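Local coordinates for foldase protein PrsA (Streptococcus pneumoniae, PDB 5TVL) that probably helps secreted proteins to fold outside the cell membrane as a lipid-anchored foldase of a family with peptidyl-prolyl cis-trans isomerase activity, at residues 33-38 with 267-272; 46-51 with 88-93; 98-103 with 242-247; 115-120 with 183-188. All coordinates share one frame; numbering follows the deposited sequence.

Interaction 1 of 4, residues 33-38 with 267-272; sequences NMTIQK and NIFTQY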
loop_
_atom_site.group_PDB
_atom_site.type_symbol
_atom_site.label_atom_id
_atom_site.label_comp_id
_atom_site.label_asym_id
_atom_site.label_seq_id
_atom_site.Cartn_x
_atom_site.Cartn_y
_atom_site.Cartn_z
ATOM N N ASN A 33 -0.288 13.464 20.489
ATOM C CA ASN A 33 1.019 12.858 20.223
ATOM C C ASN A 33 1.934 12.814 21.437
ATOM O O ASN A 33 2.734 11.890 21.566
ATOM C CB ASN A 33 1.715 13.581 19.071
ATOM C CG ASN A 33 1.037 13.334 17.744
ATOM O OD1 ASN A 33 0.015 12.645 17.669
ATOM N ND2 ASN A 33 1.599 13.893 16.687
ATOM N N MET A 34 1.826 13.816 22.308
ATOM C CA MET A 34 2.505 13.794 23.610
ATOM C C MET A 34 1.959 12.685 24.508
ATOM O O MET A 34 2.717 12.078 25.264
ATOM C CB MET A 34 2.371 15.144 24.330
ATOM C CG MET A 34 3.231 16.263 23.760
ATOM S SD MET A 34 2.789 17.872 24.453
ATOM C CE MET A 34 3.445 17.714 26.114
ATOM N N THR A 35 0.651 12.433 24.428
ATOM C CA THR A 35 0.010 11.355 25.191
ATOM C C THR A 35 0.449 9.969 24.716
ATOM O O THR A 35 0.790 9.109 25.530
ATOM C CB THR A 35 -1.524 11.458 25.123
ATOM O OG1 THR A 35 -1.924 12.759 25.569
ATOM C CG2 THR A 35 -2.184 10.409 26.006
ATOM N N ILE A 36 0.435 9.770 23.402
ATOM C CA ILE A 36 0.912 8.530 22.786
ATOM C C ILE A 36 2.378 8.281 23.166
ATOM O O ILE A 36 2.727 7.165 23.555
ATOM C CB ILE A 36 0.721 8.545 21.243
ATOM C CG1 ILE A 36 -0.774 8.462 20.902
ATOM C CG2 ILE A 36 1.470 7.395 20.573
ATOM C CD1 ILE A 36 -1.113 8.873 19.486
ATOM N N GLN A 37 3.217 9.317 23.082
ATOM C CA GLN A 37 4.634 9.194 23.450
ATOM C C GLN A 37 4.836 8.681 24.870
ATOM O O GLN A 37 5.631 7.767 25.081
ATOM C CB GLN A 37 5.376 10.525 23.293
ATOM C CG GLN A 37 6.756 10.534 23.945
ATOM C CD GLN A 37 7.659 11.627 23.432
ATOM O OE1 GLN A 37 8.851 11.402 23.227
ATOM N NE2 GLN A 37 7.106 12.819 23.232
ATOM N N LYS A 38 4.137 9.288 25.832
ATOM C CA LYS A 38 4.288 8.930 27.256
ATOM C C LYS A 38 3.859 7.494 27.583
ATOM O O LYS A 38 4.531 6.806 28.357
ATOM C CB LYS A 38 3.526 9.908 28.163
ATOM C CG LYS A 38 4.278 11.196 28.458
ATOM C CD LYS A 38 3.636 11.949 29.611
ATOM C CE LYS A 38 4.381 13.236 29.923
ATOM N NZ LYS A 38 5.694 12.996 30.584
ATOM N N ASN A 267 -12.733 15.528 22.066
ATOM C CA ASN A 267 -13.122 14.966 20.761
ATOM C C ASN A 267 -11.982 14.263 20.016
ATOM O O ASN A 267 -12.226 13.251 19.352
ATOM C CB ASN A 267 -13.734 16.044 19.850
ATOM C CG ASN A 267 -15.081 16.554 20.351
ATOM O OD1 ASN A 267 -15.681 15.989 21.269
ATOM N ND2 ASN A 267 -15.563 17.632 19.738
ATOM N N ILE A 268 -10.755 14.782 20.119
ATOM C CA ILE A 268 -9.606 14.165 19.429
ATOM C C ILE A 268 -9.175 12.837 20.073
ATOM O O ILE A 268 -8.549 12.010 19.413
ATOM C CB ILE A 268 -8.404 15.143 19.284
ATOM C CG1 ILE A 268 -7.573 14.787 18.042
ATOM C CG2 ILE A 268 -7.519 15.166 20.528
ATOM C CD1 ILE A 268 -6.470 15.777 17.733
ATOM N N PHE A 269 -9.508 12.657 21.353
ATOM C CA PHE A 269 -9.300 11.383 22.061
ATOM C C PHE A 269 -10.438 10.366 21.877
ATOM O O PHE A 269 -10.260 9.198 22.214
ATOM C CB PHE A 269 -9.075 11.626 23.566
ATOM C CG PHE A 269 -7.681 12.078 23.907
ATOM C CD1 PHE A 269 -6.668 11.150 24.130
ATOM C CD2 PHE A 269 -7.379 13.434 24.014
ATOM C CE1 PHE A 269 -5.382 11.564 24.447
ATOM C CE2 PHE A 269 -6.098 13.855 24.330
ATOM C CZ PHE A 269 -5.101 12.920 24.547
ATOM N N THR A 270 -11.589 10.798 21.358
ATOM C CA THR A 270 -12.766 9.927 21.219
ATOM C C THR A 270 -12.560 8.797 20.200
ATOM O O THR A 270 -13.111 7.705 20.372
ATOM C CB THR A 270 -14.035 10.735 20.850
ATOM O OG1 THR A 270 -14.177 11.844 21.744
ATOM C CG2 THR A 270 -15.292 9.872 20.942
ATOM N N GLN A 271 -11.779 9.058 19.150
ATOM C CA GLN A 271 -11.397 8.007 18.185
ATOM C C GLN A 271 -10.640 6.829 18.820
ATOM O O GLN A 271 -10.758 5.699 18.347
ATOM C CB GLN A 271 -10.577 8.586 17.020
ATOM C CG GLN A 271 -9.219 9.175 17.391
ATOM C CD GLN A 271 -8.410 9.598 16.177
ATOM O OE1 GLN A 271 -8.310 8.860 15.194
ATOM N NE2 GLN A 271 -7.813 10.787 16.243
ATOM N N TYR A 272 -9.867 7.102 19.874
ATOM C CA TYR A 272 -9.144 6.067 20.623
ATOM C C TYR A 272 -9.919 5.592 21.848
ATOM O O TYR A 272 -10.146 4.391 22.010
ATOM C CB TYR A 272 -7.774 6.583 21.057
ATOM C CG TYR A 272 -6.845 6.868 19.902
ATOM C CD1 TYR A 272 -6.473 5.855 19.015
ATOM C CD2 TYR A 272 -6.328 8.146 19.694
ATOM C CE1 TYR A 272 -5.620 6.112 17.951
ATOM C CE2 TYR A 272 -5.475 8.410 18.634
ATOM C CZ TYR A 272 -5.122 7.393 17.767
ATOM O OH TYR A 272 -4.276 7.658 16.720
#

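Interaction 2 of 4, residues 46-51 with 88-93; sequences SELDDK and TSKLVE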
loop_
_atom_site.group_PDB
_atom_site.type_symbol
_atom_site.label_atom_id
_atom_site.label_comp_id
_atom_site.label_asym_id
_atom_site.label_seq_id
_atom_site.Cartn_x
_atom_site.Cartn_y
_atom_site.Cartn_z
ATOM N N SER A 46 12.034 0.641 27.408
ATOM C CA SER A 46 13.215 -0.158 27.788
ATOM C C SER A 46 13.737 -1.101 26.692
ATOM O O SER A 46 14.945 -1.353 26.620
ATOM C CB SER A 46 12.909 -0.978 29.045
ATOM O OG SER A 46 11.661 -1.641 28.931
ATOM N N GLU A 47 12.834 -1.608 25.852
ATOM C CA GLU A 47 13.206 -2.530 24.766
ATOM C C GLU A 47 13.990 -1.873 23.631
ATOM O O GLU A 47 14.741 -2.555 22.929
ATOM C CB GLU A 47 11.966 -3.201 24.173
ATOM C CG GLU A 47 11.180 -4.032 25.168
ATOM C CD GLU A 47 10.081 -4.836 24.516
ATOM O OE1 GLU A 47 8.910 -4.648 24.904
ATOM O OE2 GLU A 47 10.387 -5.652 23.618
ATOM N N LEU A 48 13.808 -0.564 23.447
ATOM C CA LEU A 48 14.369 0.140 22.295
ATOM C C LEU A 48 15.725 0.757 22.613
ATOM O O LEU A 48 15.861 1.522 23.572
ATOM C CB LEU A 48 13.397 1.223 21.814
ATOM C CG LEU A 48 13.755 1.989 20.536
ATOM C CD1 LEU A 48 14.113 1.062 19.380
ATOM C CD2 LEU A 48 12.595 2.892 20.155
ATOM N N ASP A 49 16.713 0.419 21.786
ATOM C CA ASP A 49 18.069 0.951 21.895
ATOM C C ASP A 49 18.142 2.321 21.215
ATOM O O ASP A 49 17.479 2.549 20.198
ATOM C CB ASP A 49 19.050 -0.029 21.233
ATOM C CG ASP A 49 20.511 0.283 21.536
ATOM O OD1 ASP A 49 20.810 0.919 22.571
ATOM O OD2 ASP A 49 21.371 -0.121 20.724
ATOM N N ASP A 50 18.946 3.224 21.773
ATOM C CA ASP A 50 19.131 4.568 21.197
ATOM C C ASP A 50 19.966 4.606 19.908
ATOM O O ASP A 50 19.923 5.602 19.191
ATOM C CB ASP A 50 19.745 5.523 22.231
ATOM C CG ASP A 50 18.765 5.905 23.321
ATOM O OD1 ASP A 50 17.729 6.528 23.001
ATOM O OD2 ASP A 50 19.032 5.585 24.497
ATOM N N LYS A 51 20.721 3.544 19.626
ATOM C CA LYS A 51 21.540 3.458 18.409
ATOM C C LYS A 51 20.703 3.477 17.125
ATOM O O LYS A 51 21.060 4.159 16.168
ATOM C CB LYS A 51 22.426 2.202 18.441
ATOM C CG LYS A 51 23.455 2.123 17.319
ATOM C CD LYS A 51 24.513 1.065 17.604
ATOM C CE LYS A 51 25.465 0.888 16.431
ATOM N NZ LYS A 51 26.261 2.113 16.145
ATOM N N THR A 88 9.162 7.333 19.246
ATOM C CA THR A 88 7.751 6.978 19.456
ATOM C C THR A 88 7.223 6.065 18.339
ATOM O O THR A 88 6.572 5.054 18.615
ATOM C CB THR A 88 6.865 8.239 19.543
ATOM O OG1 THR A 88 7.399 9.139 20.527
ATOM C CG2 THR A 88 5.424 7.878 19.909
ATOM N N SER A 89 7.515 6.433 17.090
ATOM C CA SER A 89 7.170 5.626 15.912
ATOM C C SER A 89 7.726 4.205 16.013
ATOM O O SER A 89 7.017 3.232 15.739
ATOM C CB SER A 89 7.687 6.295 14.630
ATOM O OG SER A 89 7.744 5.372 13.553
ATOM N N LYS A 90 8.994 4.101 16.400
ATOM C CA LYS A 90 9.638 2.805 16.585
ATOM C C LYS A 90 9.001 1.997 17.714
ATOM O O LYS A 90 8.863 0.788 17.591
ATOM C CB LYS A 90 11.145 2.963 16.812
ATOM C CG LYS A 90 11.907 3.315 15.546
ATOM C CD LYS A 90 13.407 3.246 15.762
ATOM C CE LYS A 90 14.171 3.910 14.626
ATOM N NZ LYS A 90 13.950 3.258 13.304
ATOM N N LEU A 91 8.609 2.662 18.801
ATOM C CA LEU A 91 7.905 1.993 19.908
ATOM C C LEU A 91 6.488 1.534 19.540
ATOM O O LEU A 91 6.002 0.548 20.089
ATOM C CB LEU A 91 7.864 2.891 21.158
ATOM C CG LEU A 91 9.213 3.185 21.830
ATOM C CD1 LEU A 91 9.058 4.229 22.928
ATOM C CD2 LEU A 91 9.852 1.918 22.375
ATOM N N VAL A 92 5.833 2.251 18.629
ATOM C CA VAL A 92 4.510 1.858 18.133
ATOM C C VAL A 92 4.621 0.615 17.238
ATOM O O VAL A 92 3.952 -0.395 17.490
ATOM C CB VAL A 92 3.804 3.029 17.396
ATOM C CG1 VAL A 92 2.554 2.562 16.653
ATOM C CG2 VAL A 92 3.445 4.133 18.387
ATOM N N GLU A 93 5.463 0.684 16.208
ATOM C CA GLU A 93 5.619 -0.440 15.279
ATOM C C GLU A 93 6.183 -1.691 15.970
ATOM O O GLU A 93 5.859 -2.810 15.581
ATOM C CB GLU A 93 6.464 -0.041 14.059
ATOM C CG GLU A 93 7.958 0.112 14.315
ATOM C CD GLU A 93 8.692 0.798 13.173
ATOM O OE1 GLU A 93 8.205 1.838 12.675
ATOM O OE2 GLU A 93 9.773 0.306 12.782
#

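Interaction 3 of 4, residues 98-103 with 242-247; sequences KVAEAE and STFVQS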
loop_
_atom_site.group_PDB
_atom_site.type_symbol
_atom_site.label_atom_id
_atom_site.label_comp_id
_atom_site.label_asym_id
_atom_site.label_seq_id
_atom_site.Cartn_x
_atom_site.Cartn_y
_atom_site.Cartn_z
ATOM N N LYS A 98 4.314 -7.254 17.990
ATOM C CA LYS A 98 3.997 -8.225 19.058
ATOM C C LYS A 98 2.565 -8.750 18.989
ATOM O O LYS A 98 2.341 -9.960 19.109
ATOM C CB LYS A 98 4.209 -7.621 20.451
ATOM C CG LYS A 98 5.658 -7.415 20.838
ATOM C CD LYS A 98 5.780 -7.174 22.332
ATOM C CE LYS A 98 7.212 -6.872 22.738
ATOM N NZ LYS A 98 7.335 -6.630 24.204
ATOM N N VAL A 99 1.604 -7.840 18.821
ATOM C CA VAL A 99 0.184 -8.212 18.787
ATOM C C VAL A 99 -0.138 -8.968 17.490
ATOM O O VAL A 99 -0.935 -9.910 17.504
ATOM C CB VAL A 99 -0.748 -6.987 18.986
ATOM C CG1 VAL A 99 -2.218 -7.390 18.884
ATOM C CG2 VAL A 99 -0.486 -6.331 20.338
ATOM N N ALA A 100 0.490 -8.564 16.384
ATOM C CA ALA A 100 0.364 -9.282 15.110
ATOM C C ALA A 100 0.903 -10.710 15.217
ATOM O O ALA A 100 0.268 -11.642 14.735
ATOM C CB ALA A 100 1.080 -8.527 13.999
ATOM N N GLU A 101 2.071 -10.862 15.844
ATOM C CA GLU A 101 2.640 -12.181 16.167
ATOM C C GLU A 101 1.726 -12.999 17.090
ATOM O O GLU A 101 1.535 -14.195 16.871
ATOM C CB GLU A 101 4.026 -12.042 16.818
ATOM C CG GLU A 101 5.158 -11.787 15.837
ATOM C CD GLU A 101 6.515 -11.680 16.513
ATOM O OE1 GLU A 101 6.658 -10.875 17.461
ATOM O OE2 GLU A 101 7.447 -12.396 16.088
ATOM N N ALA A 102 1.179 -12.344 18.114
ATOM C CA ALA A 102 0.265 -12.983 19.073
ATOM C C ALA A 102 -1.080 -13.398 18.467
ATOM O O ALA A 102 -1.695 -14.353 18.939
ATOM C CB ALA A 102 0.032 -12.065 20.266
ATOM N N GLU A 103 -1.534 -12.678 17.440
ATOM C CA GLU A 103 -2.808 -12.968 16.758
ATOM C C GLU A 103 -2.679 -13.878 15.520
ATOM O O GLU A 103 -3.690 -14.171 14.873
ATOM C CB GLU A 103 -3.520 -11.655 16.387
ATOM C CG GLU A 103 -4.075 -10.907 17.596
ATOM C CD GLU A 103 -4.695 -9.559 17.259
ATOM O OE1 GLU A 103 -4.791 -9.206 16.061
ATOM O OE2 GLU A 103 -5.094 -8.845 18.204
ATOM N N SER A 242 -3.103 0.847 8.502
ATOM C CA SER A 242 -3.345 2.000 9.371
ATOM C C SER A 242 -4.443 1.749 10.397
ATOM O O SER A 242 -4.354 2.232 11.521
ATOM C CB SER A 242 -3.697 3.231 8.538
ATOM O OG SER A 242 -3.961 4.347 9.370
ATOM N N THR A 243 -5.473 1.003 10.003
ATOM C CA THR A 243 -6.572 0.647 10.903
ATOM C C THR A 243 -6.080 -0.207 12.071
ATOM O O THR A 243 -6.515 -0.013 13.210
ATOM C CB THR A 243 -7.680 -0.121 10.153
ATOM O OG1 THR A 243 -8.083 0.622 8.997
ATOM C CG2 THR A 243 -8.895 -0.346 11.051
ATOM N N PHE A 244 -5.178 -1.146 11.776
ATOM C CA PHE A 244 -4.598 -2.028 12.789
ATOM C C PHE A 244 -3.724 -1.258 13.781
ATOM O O PHE A 244 -3.873 -1.420 14.989
ATOM C CB PHE A 244 -3.787 -3.153 12.132
ATOM C CG PHE A 244 -3.401 -4.251 13.084
ATOM C CD1 PHE A 244 -4.380 -5.059 13.661
ATOM C CD2 PHE A 244 -2.067 -4.483 13.411
ATOM C CE1 PHE A 244 -4.039 -6.072 14.543
ATOM C CE2 PHE A 244 -1.722 -5.495 14.295
ATOM C CZ PHE A 244 -2.709 -6.290 14.860
ATOM N N VAL A 245 -2.837 -0.410 13.262
ATOM C CA VAL A 245 -1.918 0.389 14.092
ATOM C C VAL A 245 -2.714 1.297 15.035
ATOM O O VAL A 245 -2.409 1.376 16.227
ATOM C CB VAL A 245 -0.939 1.234 13.223
ATOM C CG1 VAL A 245 -0.122 2.205 14.072
ATOM C CG2 VAL A 245 0.001 0.331 12.430
ATOM N N GLN A 246 -3.732 1.961 14.486
ATOM C CA GLN A 246 -4.641 2.818 15.259
ATOM C C GLN A 246 -5.361 2.062 16.373
ATOM O O GLN A 246 -5.545 2.605 17.465
ATOM C CB GLN A 246 -5.681 3.479 14.342
ATOM C CG GLN A 246 -5.115 4.553 13.420
ATOM C CD GLN A 246 -4.841 5.866 14.128
ATOM O OE1 GLN A 246 -5.726 6.424 14.776
ATOM N NE2 GLN A 246 -3.617 6.375 13.997
ATOM N N SER A 247 -5.771 0.821 16.097
ATOM C CA SER A 247 -6.441 -0.012 17.104
ATOM C C SER A 247 -5.495 -0.371 18.258
ATOM O O SER A 247 -5.908 -0.347 19.417
ATOM C CB SER A 247 -7.058 -1.277 16.481
ATOM O OG SER A 247 -6.075 -2.256 16.178
#

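Interaction 4 of 4, residues 115-120 with 183-188; sequences EYTPDV and AAFALD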
loop_
_atom_site.group_PDB
_atom_site.type_symbol
_atom_site.label_atom_id
_atom_site.label_comp_id
_atom_site.label_asym_id
_atom_site.label_seq_id
_atom_site.Cartn_x
_atom_site.Cartn_y
_atom_site.Cartn_z
ATOM N N GLU A 115 -1.091 -19.499 -1.025
ATOM C CA GLU A 115 -0.864 -18.433 -2.012
ATOM C C GLU A 115 0.616 -18.191 -2.346
ATOM O O GLU A 115 0.929 -17.641 -3.407
ATOM C CB GLU A 115 -1.509 -17.123 -1.531
ATOM C CG GLU A 115 -3.030 -17.191 -1.416
ATOM C CD GLU A 115 -3.643 -15.958 -0.770
ATOM O OE1 GLU A 115 -3.121 -14.840 -0.976
ATOM O OE2 GLU A 115 -4.663 -16.111 -0.063
ATOM N N TYR A 116 1.512 -18.595 -1.444
ATOM C CA TYR A 116 2.956 -18.394 -1.622
ATOM C C TYR A 116 3.540 -19.321 -2.688
ATOM O O TYR A 116 3.193 -20.498 -2.751
ATOM C CB TYR A 116 3.682 -18.608 -0.291
ATOM C CG TYR A 116 5.195 -18.521 -0.353
ATOM C CD1 TYR A 116 5.850 -17.290 -0.296
ATOM C CD2 TYR A 116 5.974 -19.676 -0.449
ATOM C CE1 TYR A 116 7.237 -17.213 -0.342
ATOM C CE2 TYR A 116 7.356 -19.608 -0.497
ATOM C CZ TYR A 116 7.984 -18.378 -0.444
ATOM O OH TYR A 116 9.355 -18.322 -0.491
ATOM N N THR A 117 4.441 -18.768 -3.501
ATOM C CA THR A 117 5.187 -19.503 -4.524
ATOM C C THR A 117 6.675 -19.353 -4.182
ATOM O O THR A 117 7.139 -18.233 -3.962
ATOM C CB THR A 117 4.919 -18.930 -5.931
ATOM O OG1 THR A 117 3.513 -18.731 -6.111
ATOM C CG2 THR A 117 5.432 -19.862 -7.018
ATOM N N PRO A 118 7.430 -20.473 -4.138
ATOM C CA PRO A 118 8.814 -20.423 -3.652
ATOM C C PRO A 118 9.793 -19.754 -4.619
ATOM O O PRO A 118 9.407 -19.361 -5.724
ATOM C CB PRO A 118 9.161 -21.900 -3.465
ATOM C CG PRO A 118 8.372 -22.585 -4.524
ATOM C CD PRO A 118 7.074 -21.829 -4.602
ATOM N N ASP A 119 11.048 -19.627 -4.186
ATOM C CA ASP A 119 12.085 -18.944 -4.969
ATOM C C ASP A 119 12.223 -19.529 -6.373
ATOM O O ASP A 119 12.325 -20.742 -6.538
ATOM C CB ASP A 119 13.454 -18.978 -4.255
ATOM C CG ASP A 119 13.642 -17.827 -3.268
ATOM O OD1 ASP A 119 13.370 -16.663 -3.633
ATOM O OD2 ASP A 119 14.085 -18.081 -2.128
ATOM N N VAL A 120 12.187 -18.653 -7.372
ATOM C CA VAL A 120 12.510 -19.008 -8.749
ATOM C C VAL A 120 13.604 -18.058 -9.231
ATOM O O VAL A 120 13.574 -16.862 -8.931
ATOM C CB VAL A 120 11.268 -18.964 -9.683
ATOM C CG1 VAL A 120 10.108 -19.729 -9.058
ATOM C CG2 VAL A 120 10.839 -17.538 -10.019
ATOM N N ALA A 183 3.818 -13.609 -14.646
ATOM C CA ALA A 183 4.265 -14.078 -15.967
ATOM C C ALA A 183 5.384 -15.115 -15.868
ATOM O O ALA A 183 5.388 -16.087 -16.616
ATOM C CB ALA A 183 4.716 -12.909 -16.830
ATOM N N ALA A 184 6.321 -14.896 -14.948
ATOM C CA ALA A 184 7.444 -15.813 -14.728
ATOM C C ALA A 184 7.009 -17.173 -14.160
ATOM O O ALA A 184 7.509 -18.216 -14.595
ATOM C CB ALA A 184 8.482 -15.168 -13.816
ATOM N N PHE A 185 6.077 -17.161 -13.205
ATOM C CA PHE A 185 5.575 -18.405 -12.596
ATOM C C PHE A 185 4.747 -19.261 -13.575
ATOM O O PHE A 185 4.634 -20.471 -13.389
ATOM C CB PHE A 185 4.738 -18.130 -11.330
ATOM C CG PHE A 185 5.418 -17.259 -10.294
ATOM C CD1 PHE A 185 6.792 -17.342 -10.047
ATOM C CD2 PHE A 185 4.665 -16.365 -9.535
ATOM C CE1 PHE A 185 7.393 -16.536 -9.083
ATOM C CE2 PHE A 185 5.263 -15.559 -8.571
ATOM C CZ PHE A 185 6.629 -15.646 -8.344
ATOM N N ALA A 186 4.167 -18.626 -14.596
ATOM C CA ALA A 186 3.409 -19.320 -15.644
ATOM C C ALA A 186 4.287 -19.970 -16.713
ATOM O O ALA A 186 3.803 -20.814 -17.464
ATOM C CB ALA A 186 2.426 -18.364 -16.304
ATOM N N LEU A 187 5.556 -19.569 -16.799
ATOM C CA LEU A 187 6.504 -20.184 -17.736
ATOM C C LEU A 187 6.957 -21.569 -17.274
ATOM O O LEU A 187 6.911 -21.888 -16.081
ATOM C CB LEU A 187 7.744 -19.301 -17.902
ATOM C CG LEU A 187 7.531 -17.927 -18.534
ATOM C CD1 LEU A 187 8.715 -17.009 -18.264
ATOM C CD2 LEU A 187 7.266 -18.045 -20.028
ATOM N N ASP A 188 7.388 -22.385 -18.234
ATOM C CA ASP A 188 8.190 -23.579 -17.947
ATOM C C ASP A 188 9.660 -23.167 -17.942
ATOM O O ASP A 188 9.995 -22.040 -18.329
ATOM C CB ASP A 188 7.952 -24.674 -18.993
ATOM C CG ASP A 188 6.515 -25.180 -19.006
ATOM O OD1 ASP A 188 5.895 -25.299 -17.924
ATOM O OD2 ASP A 188 6.007 -25.472 -20.108
#

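Interaction 1 of 4, residues 33-38 with 267-272
Phe269 presents the edge of its ring to Thr35, whose CB and OG1 both lie near the ring plane beyond the far end of the phenyl group. The nearest pair is Thr35 OG1 and Phe269 CZ at 3.3 Å, while Thr35 CG2 stands 3.7 Å from Phe269 CE1, so the hydroxyl and the methyl lie side by side along the CE1-CZ edge. Tyr272 is turned differently. Gln271 CG lies against one face of its ring, 3.8 Å above the plane toward the rim, and Ile36 CD1 comes in obliquely, 4.5 Å from Tyr272 CE2.

Threonine suits its place on helix 25-44 because its hydroxyl is already bonded to Leu31 O in the preceding turn. That bond is possible with OG1 beside the backbone N (chi1 -55°), and the same torsion turns CG2 onto the phenyl edge. A polar atom can therefore sit in a buried contact with its bonding met locally. Leu32 of the same helix touches both aromatic side chains. Ile5 of the second subunit packs on Phe269 and Ile12 of that subunit on Thr35, so the contact lies at the subunit boundary.

Apolar packing here joins an N-terminal helix to the last turn of the modelled chain, as in the helical foldase domain of PrsA proteins, which is built from both ends of the chain around an inserted parvulin domain.

Interaction 2 of 4, residues 46-51 with 88-93
Leu48 lays its CD2 methyl over the root of Lys90, 3.6 Å from Lys90 CB, and the same methyl sits 3.7 Å from Leu91 CD2. Behind it Leu48 CB also meets Leu91 CD2, again at 3.7 Å, so a single branch of Leu91 is covered by two carbons of Leu48. The leucine reaches the helix because CG is anti to the backbone N (chi1 -175°), which sends the isobutyl group outward from the connection. It crosses the Lys90 side chain at about a right angle, and the contact is with CB, the first carbon of that chain.

Residues 46-49 belong to the short link between helix 25-44 and helix 50-64, and Leu48 is the hydrophobic residue by which this link rests on helix 79-102. The link between two successive helices thus packs on a third helix of the mainly helical domain. Leu91 is buried, with Glu41 and Tyr44 of helix 25-44 also touching it, and a branched apolar side chain fits this position. Lysine suits the margin: its CB adds to the apolar patch, whereas the chain leads away, bends at its last torsion (chi4 -62°) and delivers NZ to Thr56 OG1 on helix 50-64.

Interaction 3 of 4, residues 98-103 with 242-247
Phe244 packs on Ala100 and Val99 through apolar contacts, reaching out from helix 242-255 toward the end of helix 79-102 with CG anti to its own backbone N (chi1 -168°). Its CE2 lies 4.1 Å from Ala100 CB, and its CZ 4.2 Å from Val99 CG1. Both carbons approach the ring obliquely. Alanine suits the buried position because its single methyl lets the aromatic end come close to the helix, and Val99 adds a branch beside it. Val96, one turn earlier, touches the ring too.

The polar contact is of another kind. Glu103, where the helix gives way to loop, extends alongside the phenyl group in the opposite direction and sets OE1 at the ring edge, 3.6 Å from Phe244 CE1 and near the ring plane. Carboxylate and ring planes stand 76° apart, so the two groups do not stack.

Within segment 242-247, the hydroxyl of Ser247 donates to Phe244 O at 2.6 Å, capturing a carbonyl of the previous turn. Beyond these residues, Lys238 makes a cation-pi contact with the ring, and Thr243 of the third subunit packs on it.

An anion at the weakly positive C-H rim and a cation against the pi system both match the ring's quadrupole, so both probably contribute favourable electrostatics to a mainly hydrophobic contact.

Interaction 4 of 4, residues 115-120 with 183-188
Phe185 receives Thr117 over one face of its ring and Val120 at its edge, a face-and-edge contact within the parvulin (PpiC-type) isomerase domain. It joins the C-terminal turn of helix 178-186 to the chain entering strand 120-127, an inner strand of the domain's four-stranded antiparallel sheet. Thr117 CG2 stands nearly above the ring centre, 4.2 Å from the centroid and 10° off the ring normal, which makes a CH-pi contact. The methyl is placed there with CG2 anti to the backbone N, while OG1 lies on the other branch, beside that N (chi1 -46°). Threonine suits this partly exposed site because one branch can be apolar and the other a hydroxyl.

The side chains of Val120 and Phe185 cross at about a right angle, and Val120 CG2 lies in the ring plane, at the edge. Val120 is buried, and also touches Leu213 and Lys216 of strand 207-216 and Phe169 of strand 166-169. A beta-branched residue fits here because its two methyls spread over several neighbours from an extended backbone. The phenyl group, for its part, is broad enough to bridge the loop residue and the strand residue at once. Thr117 is held from the backbone side as well, its N bonding to Ser171 OG. At the ring edge CE1 is shared by both valine branches: Val120 CG2 lies 3.7 Å from Phe185 CE1, and Val120 CG1 lies 4.2 Å from it.

Interactions 1, 2 and 3 form one cluster in the helical domain, their centres about 16 to 18 Å apart, whereas interaction 4 lies in the isomerase domain, its centre about 30 Å from that of interaction 3 and about 45 Å from that of interaction 1. Helix 79-102 serves both interactions 2 and 3, which are tied by a salt bridge of 2.6 Å between Glu47 OE1 and Lys98 NZ. Interactions 1 and 3 meet through Tyr272 OH and Gln246 OE1. Along the chain, interaction 1 encloses all the others; interaction 2 closes before 3 opens, and 3 encloses 4. The isomerase domain is thus inserted into a helical domain closed by both chain ends.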